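Local coordinates for protein DegT/DnrJ/EryC1/StrS aminotransferase (PDB 4QGR) that binds pyridoxal 5'-phosphate and is probably a transaminase of the DegT/DnrJ/EryC1/StrS type, at residues A94-V99 with A104-V109; K325-H328 with A332-H335; R77-G82 with E137-I142. All coordinates share one frame; numbering follows the deposited sequence. Where two conformers were deposited one is given.

Interaction 1 (A94-V99 with A104-V109); sequences ATAEVV and AEPVFV. With PLP (pyridoxal-5'-phosphate), chain E.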
ATOM      1  N   ALA A  94       4.948  12.817   1.653  1.00 10.48           N
ATOM      2  CA  ALA A  94       4.490  12.093   0.474  1.00 10.53           C
ATOM      3  C   ALA A  94       4.510  12.924  -0.813  1.00 10.96           C
ATOM      4  O   ALA A  94       4.906  12.420  -1.794  1.00 11.07           O
ATOM      5  CB  ALA A  94       3.092  11.574   0.698  1.00 10.62           C
ATOM      6  N   THR A  95       4.106  14.215  -0.769  1.00 11.55           N
ATOM      7  CA  THR A  95       4.014  15.073  -1.971  1.00 11.49           C
ATOM      8  C   THR A  95       5.362  15.079  -2.758  1.00 11.97           C
ATOM      9  O   THR A  95       5.382  15.000  -3.980  1.00 12.71           O
ATOM     10  CB  THR A  95       3.571  16.498  -1.572  1.00 12.23           C
ATOM     11  OG1 THR A  95       2.421  16.436  -0.676  1.00 12.59           O
ATOM     12  CG2 THR A  95       3.236  17.364  -2.810  1.00 12.83           C
ATOM     13  N   ALA A  96       6.489  15.218  -2.052  1.00 11.72           N
ATOM     14  CA  ALA A  96       7.816  15.168  -2.653  1.00 11.86           C
ATOM     15  C   ALA A  96       8.384  13.769  -2.781  1.00 11.99           C
ATOM     16  O   ALA A  96       9.067  13.472  -3.740  1.00 12.48           O
ATOM     17  CB  ALA A  96       8.799  16.020  -1.884  1.00 12.02           C
ATOM     18  N   GLU A  97       8.109  12.915  -1.803  1.00 12.37           N
ATOM     19  CA  GLU A  97       8.716  11.622  -1.747  1.00 12.75           C
ATOM     20  C   GLU A  97       8.410  10.764  -2.964  1.00 12.67           C
ATOM     21  O   GLU A  97       9.314  10.081  -3.468  1.00 13.39           O
ATOM     22  CB  GLU A  97       8.251  10.913  -0.488  1.00 13.64           C
ATOM     23  CG  GLU A  97       8.776   9.493  -0.328  1.00 14.51           C
ATOM     24  CD  GLU A  97       8.128   8.847   0.899  1.00 15.66           C
ATOM     25  OE1 GLU A  97       6.896   8.677   0.889  1.00 16.61           O
ATOM     26  OE2 GLU A  97       8.869   8.604   1.903  1.00 16.26           O
ATOM     27  N   VAL A  98       7.164  10.811  -3.442  1.00 12.01           N
ATOM     28  CA  VAL A  98       6.768   9.984  -4.585  1.00 12.12           C
ATOM     29  C   VAL A  98       7.543  10.357  -5.856  1.00 12.16           C
ATOM     30  O   VAL A  98       7.840   9.483  -6.686  1.00 12.69           O
ATOM     31  CB  VAL A  98       5.256   9.974  -4.870  1.00 12.03           C
ATOM     32  CG1 VAL A  98       4.501   9.410  -3.676  1.00 12.60           C
ATOM     33  CG2 VAL A  98       4.734  11.353  -5.282  1.00 12.24           C
ATOM     34  N   VAL A  99       7.925  11.626  -5.950  1.00 12.07           N
ATOM     35  CA  VAL A  99       8.688  12.126  -7.080  1.00 12.56           C
ATOM     36  C   VAL A  99      10.081  11.472  -7.112  1.00 13.42           C
ATOM     37  O   VAL A  99      10.490  10.925  -8.129  1.00 13.68           O
ATOM     38  CB  VAL A  99       8.766  13.668  -7.041  1.00 12.60           C
ATOM     39  CG1 VAL A  99       9.677  14.206  -8.147  1.00 13.22           C
ATOM     40  CG2 VAL A  99       7.410  14.302  -7.109  1.00 11.92           C
ATOM     41  N   ALA A 104      12.461  10.740 -10.486  1.00 14.43           N
ATOM     42  CA  ALA A 104      12.432  12.152 -10.872  1.00 14.33           C
ATOM     43  C   ALA A 104      12.960  12.973  -9.709  1.00 14.67           C
ATOM     44  O   ALA A 104      13.322  12.414  -8.668  1.00 14.66           O
ATOM     45  CB  ALA A 104      11.020  12.583 -11.276  1.00 13.91           C
ATOM     46  N   GLU A 105      13.058  14.290  -9.885  1.00 14.53           N
ATOM     47  CA  GLU A 105      13.505  15.174  -8.807  1.00 14.77           C
ATOM     48  C   GLU A 105      12.414  16.150  -8.470  1.00 14.18           C
ATOM     49  O   GLU A 105      11.841  16.759  -9.347  1.00 14.50           O
ATOM     50  CB  GLU A 105      14.742  15.996  -9.164  1.00 15.82           C
ATOM     51  CG  GLU A 105      15.981  15.196  -9.449  1.00 17.20           C
ATOM     52  CD  GLU A 105      17.230  16.051  -9.434  1.00 18.47           C
ATOM     53  OE1 GLU A 105      17.205  17.229  -9.005  1.00 19.38           O
ATOM     54  OE2 GLU A 105      18.256  15.562  -9.898  1.00 19.75           O
ATOM     55  N   PRO A 106      12.092  16.272  -7.197  1.00 14.12           N
ATOM     56  CA  PRO A 106      11.254  17.386  -6.801  1.00 14.06           C
ATOM     57  C   PRO A 106      12.011  18.696  -6.878  1.00 13.92           C
ATOM     58  O   PRO A 106      13.256  18.742  -6.729  1.00 15.53           O
ATOM     59  CB  PRO A 106      10.874  17.055  -5.355  1.00 14.39           C
ATOM     60  CG  PRO A 106      12.036  16.247  -4.850  1.00 14.99           C
ATOM     61  CD  PRO A 106      12.537  15.461  -6.052  1.00 14.36           C
ATOM     62  N   VAL A 107      11.290  19.751  -7.231  1.00 13.27           N
ATOM     63  CA  VAL A 107      11.824  21.108  -7.159  1.00 12.90           C
ATOM     64  C   VAL A 107      10.889  21.858  -6.233  1.00 12.45           C
ATOM     65  O   VAL A 107       9.675  21.936  -6.498  1.00 12.25           O
ATOM     66  CB  VAL A 107      11.892  21.806  -8.543  1.00 13.50           C
ATOM     67  CG1 VAL A 107      12.429  23.214  -8.366  1.00 13.68           C
ATOM     68  CG2 VAL A 107      12.681  20.972  -9.539  1.00 14.00           C
ATOM     69  N   PHE A 108      11.419  22.376  -5.127  1.00 12.33           N
ATOM     70  CA  PHE A 108      10.595  22.984  -4.080  1.00 12.66           C
ATOM     71  C   PHE A 108      10.208  24.447  -4.260  1.00 12.53           C
ATOM     72  O   PHE A 108      11.029  25.269  -4.584  1.00 13.61           O
ATOM     73  CB  PHE A 108      11.268  22.834  -2.712  1.00 12.58           C
ATOM     74  CG  PHE A 108      11.340  21.412  -2.216  1.00 12.19           C
ATOM     75  CD1 PHE A 108      10.200  20.734  -1.827  1.00 12.23           C
ATOM     76  CD2 PHE A 108      12.574  20.802  -2.035  1.00 12.46           C
ATOM     77  CE1 PHE A 108      10.264  19.436  -1.357  1.00 11.85           C
ATOM     78  CE2 PHE A 108      12.652  19.519  -1.528  1.00 12.77           C
ATOM     79  CZ  PHE A 108      11.480  18.836  -1.184  1.00 12.17           C
ATOM     80  N   VAL A 109       8.920  24.744  -4.103  1.00 12.20           N
ATOM     81  CA  VAL A 109       8.379  26.068  -4.290  1.00 12.25           C
ATOM     82  C   VAL A 109       7.828  26.537  -2.955  1.00 12.59           C
ATOM     83  O   VAL A 109       7.286  25.743  -2.195  1.00 12.64           O
ATOM     84  CB  VAL A 109       7.272  26.039  -5.364  1.00 12.06           C
ATOM     85  CG1 VAL A 109       6.757  27.471  -5.619  1.00 12.45           C
ATOM     86  CG2 VAL A 109       7.822  25.397  -6.612  1.00 12.57           C
TER
HETATM   87  N1  PLP E 403      -0.517  14.398   0.899  1.00 12.49           N
HETATM   88  C2  PLP E 403      -0.832  15.181   1.947  1.00 13.44           C
HETATM   89  C2A PLP E 403      -0.972  16.677   1.806  1.00 13.83           C
HETATM   90  C3  PLP E 403      -1.135  14.524   3.249  1.00 14.24           C
HETATM   91  O3  PLP E 403      -1.499  15.285   4.273  1.00 13.36           O
HETATM   92  C4  PLP E 403      -0.928  13.055   3.361  1.00 15.06           C
HETATM   93  C4A PLP E 403      -1.225  12.188   4.523  1.00 20.41           C
HETATM   94  O4A PLP E 403      -2.191  12.364   5.237  1.00 26.40           O
HETATM   95  C5  PLP E 403      -0.564  12.334   2.134  1.00 14.25           C
HETATM   96  C6  PLP E 403      -0.377  13.063   0.957  1.00 12.83           C
HETATM   97  C5A PLP E 403      -0.360  10.835   2.152  1.00 12.98           C
HETATM   98  O4P PLP E 403      -1.581  10.124   2.401  1.00 13.74           O
HETATM   99  P   PLP E 403      -1.559   8.718   3.182  1.00 13.40           P
HETATM  100  O1P PLP E 403      -2.924   8.070   2.963  1.00 12.60           O
HETATM  101  O2P PLP E 403      -0.382   7.922   2.679  1.00 12.87           O
HETATM  102  O3P PLP E 403      -1.395   9.182   4.638  1.00 13.95           O
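Val-99 presses its CG1 methyl onto the backbone at the start of the strand, 3.3 Å from Pro-106 N, with the Glu-105 carbonyl carbon and the Pro-106 ring carbon CD packed round the same methyl. CG1 gets there by standing anti to the backbone N of Val-99 (chi1 175°); the side chain also touches Val-85 of strand 83-88. One helical turn earlier, the methyl of Ala-96 faces the strand between two side chains: Phe-108 CE1 lies 3.8 Å from Ala-96 CB, approached obliquely, and Pro-106 CB is 4.2 Å from the same CB. This is the helix-to-strand half of the beta-alpha-beta unit formed by strand 83-88, helix 94-101 and strand 105-109; the short axes of the helix and the returning strand run 144° apart and come within 7.3 Å. At the turn between them Ala-104 N gives Val-99 O a weak, bent hydrogen bond of 3.1 Å. The first residues of the helix line the cofactor pocket: Ala-94 CB sits 3.8 Å from C6 of pyridoxal phosphate, and Thr-95 OG1 is hydrogen-bonded to Asp-170. Glu-97, pointing away from the strand, bonds through its carboxylate to His-227 and Gly-240 of the second subunit.

Interaction 2 (K325-H328 with A332-H335); sequences KPLH and AYKH
Tyr-333 turns the CD2 edge of its ring to the Leu-327 carbonyl, CD2 coming 3.4 Å from Leu-327 O, which lies near the ring plane. The two segments belong to the long connection between helix 305-314 and strand 337-338, where a 3-10 turn beginning at Leu-327 is followed by a short loop, after which residues 332-335 pass beside it. Leu-327 CB touches the same ring edge, 4.2 Å from Tyr-333 CD2. Behind the ring, Ala-332 CB stands 3.7 Å above the plane, over its centre, so the preceding residue covers that face. With CG anti to the carbonyl carbon but chi1 drawn in to -33°, the ring reaches toward the subunit interface, where Tyr-333 OH is hydrogen-bonded to Asn-236 of the second subunit. Leu-327, whose side chain is about 9 Å from the bound pyridoxal phosphate, also packs on Thr-91. The His-328 side chain points away from residues 332-335; its ring nitrogens are held by Ser-89 and Glu-347. Its carbonyl instead faces Lys-334: Lys-334 CA lies 3.2 Å from His-328 O in a CA-H...O contact, 137° at the hydrogen, and Lys-334 CB is almost as near. A water molecule lies 3.0 Å from both His-328 O and Lys-334 O.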
ATOM      1  N   LYS A 325       9.158  20.876  10.404  1.00 17.44           N
ATOM      2  CA  LYS A 325      10.318  20.935   9.515  1.00 20.30           C
ATOM      3  C   LYS A 325       9.795  20.840   8.092  1.00 18.74           C
ATOM      4  O   LYS A 325       9.261  19.808   7.718  1.00 18.76           O
ATOM      5  CB  LYS A 325      11.293  19.776   9.817  1.00 24.06           C
ATOM      6  CG  LYS A 325      12.705  20.230   9.992  1.00 28.58           C
ATOM      7  CD  LYS A 325      13.653  19.117  10.391  1.00 31.26           C
ATOM      8  CE  LYS A 325      14.959  19.258   9.617  1.00 34.44           C
ATOM      9  NZ  LYS A 325      16.117  19.043  10.520  1.00 37.53           N
ATOM     10  N   PRO A 326       9.897  21.933   7.315  1.00 17.43           N
ATOM     11  CA  PRO A 326       9.507  21.809   5.884  1.00 16.66           C
ATOM     12  C   PRO A 326      10.400  20.820   5.158  1.00 15.20           C
ATOM     13  O   PRO A 326      11.522  20.578   5.559  1.00 15.26           O
ATOM     14  CB  PRO A 326       9.660  23.228   5.354  1.00 17.15           C
ATOM     15  CG  PRO A 326      10.733  23.822   6.199  1.00 19.28           C
ATOM     16  CD  PRO A 326      10.521  23.234   7.598  1.00 18.96           C
ATOM     17  N   LEU A 327       9.887  20.230   4.101  1.00 14.13           N
ATOM     18  CA  LEU A 327      10.560  19.170   3.426  1.00 14.05           C
ATOM     19  C   LEU A 327      11.956  19.519   2.967  1.00 14.28           C
ATOM     20  O   LEU A 327      12.849  18.675   3.059  1.00 14.32           O
ATOM     21  CB  LEU A 327       9.710  18.672   2.236  1.00 13.90           C
ATOM     22  CG  LEU A 327       8.352  18.096   2.649  1.00 13.29           C
ATOM     23  CD1 LEU A 327       7.715  17.401   1.432  1.00 13.10           C
ATOM     24  CD2 LEU A 327       8.402  17.096   3.817  1.00 13.82           C
ATOM     25  N   HIS A 328      12.154  20.734   2.475  1.00 14.68           N
ATOM     26  CA  HIS A 328      13.436  21.069   1.888  1.00 15.85           C
ATOM     27  C   HIS A 328      14.547  21.098   2.932  1.00 17.22           C
ATOM     28  O   HIS A 328      15.724  21.127   2.564  1.00 17.93           O
ATOM     29  CB  HIS A 328      13.405  22.386   1.125  1.00 16.46           C
ATOM     30  CG  HIS A 328      13.386  23.603   1.990  1.00 16.76           C
ATOM     31  ND1 HIS A 328      12.278  23.988   2.713  1.00 17.00           N
ATOM     32  CD2 HIS A 328      14.339  24.526   2.247  1.00 17.75           C
ATOM     33  CE1 HIS A 328      12.538  25.109   3.354  1.00 17.54           C
ATOM     34  NE2 HIS A 328      13.781  25.458   3.086  1.00 18.76           N
ATOM     35  N   ALA A 332      16.308  13.733   3.917  1.00 15.91           N
ATOM     36  CA  ALA A 332      16.093  12.991   2.674  1.00 16.34           C
ATOM     37  C   ALA A 332      15.963  13.883   1.452  1.00 16.12           C
ATOM     38  O   ALA A 332      16.172  13.401   0.356  1.00 17.23           O
ATOM     39  CB  ALA A 332      14.853  12.147   2.769  1.00 15.71           C
ATOM     40  N   TYR A 333      15.563  15.140   1.618  1.00 15.62           N
ATOM     41  CA  TYR A 333      15.226  15.997   0.442  1.00 16.03           C
ATOM     42  C   TYR A 333      16.030  17.276   0.308  1.00 16.55           C
ATOM     43  O   TYR A 333      15.799  18.042  -0.624  1.00 17.16           O
ATOM     44  CB  TYR A 333      13.691  16.375   0.450  1.00 15.93           C
ATOM     45  CG  TYR A 333      12.810  15.281   1.022  1.00 16.60           C
ATOM     46  CD1 TYR A 333      12.446  14.143   0.298  1.00 17.89           C
ATOM     47  CD2 TYR A 333      12.326  15.387   2.298  1.00 17.76           C
ATOM     48  CE1 TYR A 333      11.654  13.124   0.894  1.00 17.37           C
ATOM     49  CE2 TYR A 333      11.559  14.391   2.886  1.00 18.24           C
ATOM     50  CZ  TYR A 333      11.228  13.263   2.208  1.00 17.97           C
ATOM     51  OH  TYR A 333      10.479  12.317   2.926  1.00 18.46           O
ATOM     52  N   LYS A 334      16.944  17.518   1.231  1.00 17.16           N
ATOM     53  CA  LYS A 334      17.578  18.812   1.337  1.00 19.31           C
ATOM     54  C   LYS A 334      18.603  19.065   0.236  1.00 19.95           C
ATOM     55  O   LYS A 334      19.057  20.201   0.083  1.00 21.33           O
ATOM     56  CB  LYS A 334      18.224  18.994   2.720  1.00 20.99           C
ATOM     57  CG  LYS A 334      19.430  18.143   2.990  1.00 22.31           C
ATOM     58  CD  LYS A 334      19.874  18.349   4.431  1.00 24.16           C
ATOM     59  CE  LYS A 334      21.133  17.575   4.765  1.00 26.90           C
ATOM     60  NZ  LYS A 334      21.586  18.024   6.115  1.00 28.69           N
ATOM     61  N   HIS A 335      18.979  18.034  -0.512  1.00 19.31           N
ATOM     62  CA  HIS A 335      19.859  18.234  -1.661  1.00 21.75           C
ATOM     63  C   HIS A 335      19.158  18.512  -2.990  1.00 18.55           C
ATOM     64  O   HIS A 335      19.810  18.840  -3.974  1.00 19.23           O
ATOM     65  CB  HIS A 335      20.868  17.077  -1.716  1.00 24.99           C
ATOM     66  CG  HIS A 335      21.787  17.075  -0.515  1.00 29.17           C
ATOM     67  ND1 HIS A 335      22.628  18.135  -0.215  1.00 33.39           N
ATOM     68  CD2 HIS A 335      21.917  16.198   0.514  1.00 31.91           C
ATOM     69  CE1 HIS A 335      23.255  17.896   0.925  1.00 34.12           C
ATOM     70  NE2 HIS A 335      22.833  16.732   1.394  1.00 34.03           N
TER
HETATM   71  O   HOH W   1      17.297  22.599   0.430  1.00 29.35           O

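Interaction 3 (R77-G82 with E137-I142); sequences RGIGPG and EPKAII
Arg-77, just after helix 68-76, reaches residues 137-142 through water: its NH2 donates to a water molecule in the guanidinium plane, which in turn gives a 2.6 Å hydrogen bond to Lys-139 O. Gly-78 then ends the helix in a Schellman motif, its positive phi (68°) turning the chain toward the sheet. Ile-79 follows as the apolar contact. With CG1 beside its backbone N (chi1 -67°), it carries CD1 to 3.8 Å from Ala-140 CB, while CG1 lies 3.9 Å from Lys-139 CB; the isoleucine and lysine side chains pass one another, pointing opposite ways. The lysine bends at chi2, which takes its end away from the isoleucine. Gly-80 hands its N-H to His-83 ND1, and past Pro-81 the chain swings back to Gly-82. Here Gly-82 O accepts a 2.9 Å hydrogen bond from Glu-137 N, nearly straight at 168° and in the carbonyl plane. Sheet pairing continues from there, as Glu-137 and Lys-139 both bond to the backbone of Ala-84. The arrangement is that of a helix-to-strand connection of an alpha/beta fold, leading strand 83-88 into the interior of the sheet beside its parallel neighbour, strand 137-141.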
ATOM      1  N   ARG A  77       2.253   8.640 -16.526  1.00 18.95           N
ATOM      2  CA  ARG A  77       2.807   9.652 -17.425  1.00 20.43           C
ATOM      3  C   ARG A  77       4.241   9.395 -17.790  1.00 19.67           C
ATOM      4  O   ARG A  77       4.824  10.204 -18.512  1.00 20.89           O
ATOM      5  CB  ARG A  77       2.695  11.055 -16.798  1.00 22.86           C
ATOM      6  CG  ARG A  77       1.277  11.579 -16.848  1.00 26.37           C
ATOM      7  CD  ARG A  77       0.901  12.101 -18.232  1.00 29.10           C
ATOM      8  NE  ARG A  77       1.508  13.409 -18.547  1.00 31.17           N
ATOM      9  CZ  ARG A  77       0.877  14.378 -19.232  1.00 33.59           C
ATOM     10  NH1 ARG A  77      -0.366  14.199 -19.650  1.00 31.63           N
ATOM     11  NH2 ARG A  77       1.479  15.529 -19.512  1.00 36.31           N
ATOM     12  N   GLY A  78       4.835   8.304 -17.328  1.00 17.82           N
ATOM     13  CA  GLY A  78       6.234   8.015 -17.630  1.00 18.47           C
ATOM     14  C   GLY A  78       7.227   8.981 -16.987  1.00 17.60           C
ATOM     15  O   GLY A  78       8.304   9.205 -17.519  1.00 18.63           O
ATOM     16  N   ILE A  79       6.873   9.562 -15.855  1.00 16.82           N
ATOM     17  CA  ILE A  79       7.739  10.539 -15.197  1.00 16.24           C
ATOM     18  C   ILE A  79       8.748   9.840 -14.325  1.00 16.34           C
ATOM     19  O   ILE A  79       8.403   8.947 -13.546  1.00 17.21           O
ATOM     20  CB  ILE A  79       6.909  11.563 -14.379  1.00 15.43           C
ATOM     21  CG1 ILE A  79       6.101  12.402 -15.340  1.00 15.66           C
ATOM     22  CG2 ILE A  79       7.817  12.433 -13.501  1.00 15.20           C
ATOM     23  CD1 ILE A  79       5.049  13.257 -14.692  1.00 15.56           C
ATOM     24  N   GLY A  80      10.015  10.222 -14.441  1.00 16.12           N
ATOM     25  CA  GLY A  80      11.065   9.429 -13.853  1.00 16.21           C
ATOM     26  C   GLY A  80      12.419  10.095 -14.018  1.00 16.37           C
ATOM     27  O   GLY A  80      12.509  11.301 -13.976  1.00 16.05           O
ATOM     28  N   PRO A  81      13.476   9.308 -14.206  1.00 16.75           N
ATOM     29  CA  PRO A  81      14.813   9.904 -14.310  1.00 17.05           C
ATOM     30  C   PRO A  81      14.895  10.955 -15.423  1.00 17.31           C
ATOM     31  O   PRO A  81      14.377  10.761 -16.547  1.00 17.12           O
ATOM     32  CB  PRO A  81      15.710   8.681 -14.581  1.00 17.72           C
ATOM     33  CG  PRO A  81      14.975   7.518 -14.000  1.00 17.28           C
ATOM     34  CD  PRO A  81      13.529   7.837 -14.149  1.00 17.38           C
ATOM     35  N   GLY A  82      15.483  12.094 -15.084  1.00 17.15           N
ATOM     36  CA  GLY A  82      15.605  13.193 -16.049  1.00 17.46           C
ATOM     37  C   GLY A  82      14.508  14.240 -15.953  1.00 16.89           C
ATOM     38  O   GLY A  82      14.514  15.198 -16.712  1.00 17.31           O
ATOM     39  N   GLU A 137      13.956  17.992 -17.356  1.00 18.75           N
ATOM     40  CA  GLU A 137      12.820  18.466 -18.136  0.70 18.89           C
ATOM     41  C   GLU A 137      11.634  18.639 -17.188  1.00 17.82           C
ATOM     42  O   GLU A 137      11.259  17.694 -16.501  1.00 16.20           O
ATOM     43  CB  GLU A 137      12.441  17.445 -19.199  0.70 20.25           C
ATOM     44  CG  GLU A 137      11.421  17.998 -20.193  0.70 22.33           C
ATOM     45  CD  GLU A 137      10.915  16.968 -21.178  0.70 24.46           C
ATOM     46  OE1 GLU A 137      11.568  15.895 -21.382  0.70 25.87           O
ATOM     47  OE2 GLU A 137       9.848  17.253 -21.757  0.70 25.90           O
ATOM     48  N   PRO A 138      11.052  19.845 -17.136  1.00 17.04           N
ATOM     49  CA  PRO A 138       9.813  19.983 -16.363  1.00 16.84           C
ATOM     50  C   PRO A 138       8.732  19.062 -16.888  1.00 16.18           C
ATOM     51  O   PRO A 138       8.484  19.007 -18.121  1.00 16.04           O
ATOM     52  CB  PRO A 138       9.415  21.458 -16.574  1.00 17.46           C
ATOM     53  CG  PRO A 138      10.598  22.116 -17.160  1.00 18.78           C
ATOM     54  CD  PRO A 138      11.411  21.083 -17.848  1.00 18.54           C
ATOM     55  N   LYS A 139       8.111  18.309 -15.987  1.00 16.12           N
ATOM     56  CA  LYS A 139       7.016  17.414 -16.386  1.00 16.48           C
ATOM     57  C   LYS A 139       5.700  17.615 -15.653  1.00 15.38           C
ATOM     58  O   LYS A 139       4.645  17.421 -16.248  1.00 15.77           O
ATOM     59  CB  LYS A 139       7.424  15.959 -16.222  1.00 17.55           C
ATOM     60  CG  LYS A 139       8.393  15.482 -17.271  1.00 19.34           C
ATOM     61  CD  LYS A 139       7.727  15.291 -18.619  1.00 21.90           C
ATOM     62  CE  LYS A 139       8.710  14.551 -19.505  1.00 25.79           C
ATOM     63  NZ  LYS A 139       8.089  14.050 -20.762  1.00 29.54           N
ATOM     64  N   ALA A 140       5.754  17.947 -14.383  1.00 13.92           N
ATOM     65  CA  ALA A 140       4.539  18.004 -13.571  1.00 13.11           C
ATOM     66  C   ALA A 140       4.600  18.991 -12.432  1.00 12.48           C
ATOM     67  O   ALA A 140       5.669  19.419 -12.002  1.00 12.29           O
ATOM     68  CB  ALA A 140       4.222  16.614 -13.026  1.00 12.68           C
ATOM     69  N   ILE A 141       3.416  19.322 -11.927  1.00 12.23           N
ATOM     70  CA  ILE A 141       3.224  20.176 -10.736  1.00 11.93           C
ATOM     71  C   ILE A 141       2.281  19.446  -9.820  1.00 11.78           C
ATOM     72  O   ILE A 141       1.268  18.885 -10.288  1.00 11.66           O
ATOM     73  CB  ILE A 141       2.590  21.548 -11.078  1.00 11.86           C
ATOM     74  CG1 ILE A 141       3.324  22.151 -12.265  1.00 12.39           C
ATOM     75  CG2 ILE A 141       2.588  22.449  -9.838  1.00 11.61           C
ATOM     76  CD1 ILE A 141       2.595  23.252 -12.996  1.00 12.74           C
ATOM     77  N   ILE A 142       2.614  19.411  -8.524  1.00 11.48           N
ATOM     78  CA  ILE A 142       1.727  18.839  -7.508  1.00 11.36           C
ATOM     79  C   ILE A 142       1.384  19.903  -6.471  1.00 11.25           C
ATOM     80  O   ILE A 142       1.972  19.945  -5.384  1.00 10.76           O
ATOM     81  CB  ILE A 142       2.252  17.557  -6.814  1.00 11.81           C
ATOM     82  CG1 ILE A 142       2.799  16.562  -7.825  1.00 12.47           C
ATOM     83  CG2 ILE A 142       1.153  16.925  -5.944  1.00 11.65           C
ATOM     84  CD1 ILE A 142       3.350  15.257  -7.245  1.00 12.41           C
TER
HETATM   85  O   HOH W   2       4.262  16.434 -18.677  1.00 28.13           O

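Strands 137-141, 83-88 and 105-109 lie side by side in the mixed sheet, tying interaction 3 to interaction 1; their centres are 10 Å apart. They touch where Ala-104 CB meets Gly-80 O and where Thr-95 CG2 meets Ile-142 CG2. Along the chain, interaction 1 falls within the span that interaction 3 brings together, and interaction 2 comes much later. Phe-108 nevertheless packs against Leu-327, His-328 and Tyr-333, so interaction 2, also 10 Å from interaction 1, packs on the Phe-108 ring beside helix 94-101, where Leu-327 CD1 also meets Ala-96 CB. Interactions 2 and 3 lie 19 Å apart, centre to centre, without touching. Interaction 1 thus sits between them, its helix bordering the cofactor pocket.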